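Protein LURP-one-related 15 (Arabidopsis thaliana, PDB 1ZXU) is of unknown function but belongs to the LOR family and might be related to phospholipid scramblases and tubby-like membrane-tethered transcription factors. Local coordinates at residues Q103-G107 and G108-Q112. Residues are numbered along the deposited sequence; the frame is centred on the assembly and turned at random.
Sequences QVFRG and GSTDQ
With CG beside the backbone N and anti to the carbonyl carbon (chi1 -60°), Phe-105 turns its ring onto the loop that follows its own strand, while a bend at chi2 (-64°) folds Gln-112 back toward Gln-103. The segment 103-112 carries the chain from strand 101-106 of the closed antiparallel barrel, consistent with a tubby-like fold, into the connection to strand 115-120. A type II' turn from Arg-106 to Ser-109 begins the reversal, with Gly-107 at positive phi and a weak bond from Ser-109 N to Arg-106 O (3.3 Å). The loop then passes over the Phe-105 ring, placing Thr-110 CA 3.7 Å from the ring centroid, almost on the normal, in a CH-pi contact. Gln-112 NE2 reaches the edge of the same ring, 3.9 Å from Phe-105 CZ, its amide plane nearly perpendicular to the ring. Ser-109 OG accepts from Asp-111 N at 3.0 Å, an ST turn that bends the chain at Thr-110; the same hydroxyl is hydrogen-bonded to Asp-114. Beyond the ring edge, the planes of the two glutamine amides are 19° apart. Gln-112 NE2 donates to Gln-103 OE1 (3.0 Å), and the acceptor lies close to the amide plane of Gln-112. Gln-103 NE2 is also hydrogen-bonded to Thr-118 OG1 on the neighbouring strand. One water closes the amide pair, accepting from Gln-103 NE2 at 2.9 Å and donating to Gln-112 OE1 at 2.6 Å.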
loop_
_atom_site.group_PDB
_atom_site.type_symbol
_atom_site.label_atom_id
_atom_site.label_comp_id
_atom_site.label_asym_id
_atom_site.label_seq_id
_atom_site.Cartn_x
_atom_site.Cartn_y
_atom_site.Cartn_z
ATOM N N GLN A 103 10.718 4.352 0.705
ATOM C CA GLN A 103 10.053 5.638 0.407
ATOM C C GLN A 103 9.116 5.412 -0.769
ATOM O O GLN A 103 9.383 4.573 -1.629
ATOM C CB GLN A 103 11.044 6.736 0.064
ATOM C CG GLN A 103 11.880 7.089 1.305
ATOM C CD GLN A 103 12.661 8.354 1.190
ATOM O OE1 GLN A 103 13.341 8.594 0.185
ATOM N NE2 GLN A 103 12.593 9.176 2.242
ATOM N N VAL A 104 8.040 6.188 -0.797
ATOM C CA VAL A 104 7.010 5.964 -1.795
ATOM C C VAL A 104 6.816 7.351 -2.393
ATOM O O VAL A 104 6.619 8.348 -1.658
ATOM C CB VAL A 104 5.694 5.512 -1.141
ATOM C CG1 VAL A 104 4.628 5.286 -2.219
ATOM C CG2 VAL A 104 5.861 4.174 -0.434
ATOM N N PHE A 105 6.857 7.355 -3.730
ATOM C CA PHE A 105 6.863 8.595 -4.537
ATOM C C PHE A 105 5.660 8.624 -5.433
ATOM O O PHE A 105 5.154 7.581 -5.838
ATOM C CB PHE A 105 8.085 8.584 -5.459
ATOM C CG PHE A 105 9.391 8.523 -4.692
ATOM C CD1 PHE A 105 9.996 9.711 -4.305
ATOM C CD2 PHE A 105 9.941 7.311 -4.305
ATOM C CE1 PHE A 105 11.173 9.740 -3.554
ATOM C CE2 PHE A 105 11.165 7.319 -3.524
ATOM C CZ PHE A 105 11.767 8.560 -3.171
ATOM N N ARG A 106 5.224 9.820 -5.753
ATOM C CA ARG A 106 4.177 10.028 -6.782
ATOM C C ARG A 106 4.581 9.494 -8.144
ATOM O O ARG A 106 5.674 9.773 -8.636
ATOM C CB ARG A 106 3.973 11.527 -7.014
ATOM C CG ARG A 106 3.711 12.344 -5.819
ATOM C CD ARG A 106 3.610 13.890 -6.183
ATOM N NE ARG A 106 3.304 14.620 -4.951
ATOM C CZ ARG A 106 2.071 14.798 -4.478
ATOM N NH1 ARG A 106 1.030 14.346 -5.181
ATOM N NH2 ARG A 106 1.887 15.432 -3.303
ATOM N N GLY A 107 3.669 8.751 -8.766
ATOM C CA GLY A 107 3.831 8.339 -10.170
ATOM C C GLY A 107 5.029 7.472 -10.408
ATOM O O GLY A 107 5.298 6.547 -9.587
ATOM N N GLY A 108 5.733 7.712 -11.517
ATOM C CA GLY A 108 6.898 6.942 -11.848
ATOM C C GLY A 108 8.195 7.586 -11.409
ATOM O O GLY A 108 9.232 7.351 -11.992
ATOM N N SER A 109 8.166 8.367 -10.355
ATOM C CA SER A 109 9.322 9.145 -9.947
ATOM C C SER A 109 10.070 8.503 -8.781
ATOM O O SER A 109 9.466 7.756 -8.012
ATOM C CB SER A 109 8.807 10.508 -9.510
ATOM O OG SER A 109 9.856 11.388 -9.171
ATOM N N THR A 110 11.369 8.811 -8.633
ATOM C CA THR A 110 12.060 8.613 -7.351
ATOM C C THR A 110 12.740 9.936 -6.905
ATOM O O THR A 110 13.678 9.941 -6.055
ATOM C CB THR A 110 13.057 7.428 -7.413
ATOM O OG1 THR A 110 13.976 7.617 -8.525
ATOM C CG2 THR A 110 12.283 6.088 -7.573
ATOM N N ASP A 111 12.250 11.070 -7.436
ATOM C CA ASP A 111 12.775 12.373 -7.067
ATOM C C ASP A 111 12.247 12.755 -5.690
ATOM O O ASP A 111 11.065 12.573 -5.371
ATOM C CB ASP A 111 12.394 13.462 -8.073
ATOM C CG ASP A 111 12.979 13.230 -9.478
ATOM O OD1 ASP A 111 13.924 12.406 -9.652
ATOM O OD2 ASP A 111 12.465 13.890 -10.428
ATOM N N GLN A 112 13.116 13.346 -4.873
ATOM C CA GLN A 112 12.767 13.677 -3.512
ATOM C C GLN A 112 11.573 14.623 -3.473
ATOM O O GLN A 112 10.788 14.563 -2.552
ATOM C CB GLN A 112 13.980 14.273 -2.722
ATOM C CG GLN A 112 14.921 13.211 -2.167
ATOM C CD GLN A 112 14.261 12.305 -1.123
ATOM O OE1 GLN A 112 13.809 12.789 -0.076
ATOM N NE2 GLN A 112 14.200 11.006 -1.400
HETATM O O HOH W 1 13.972 11.756 2.265
#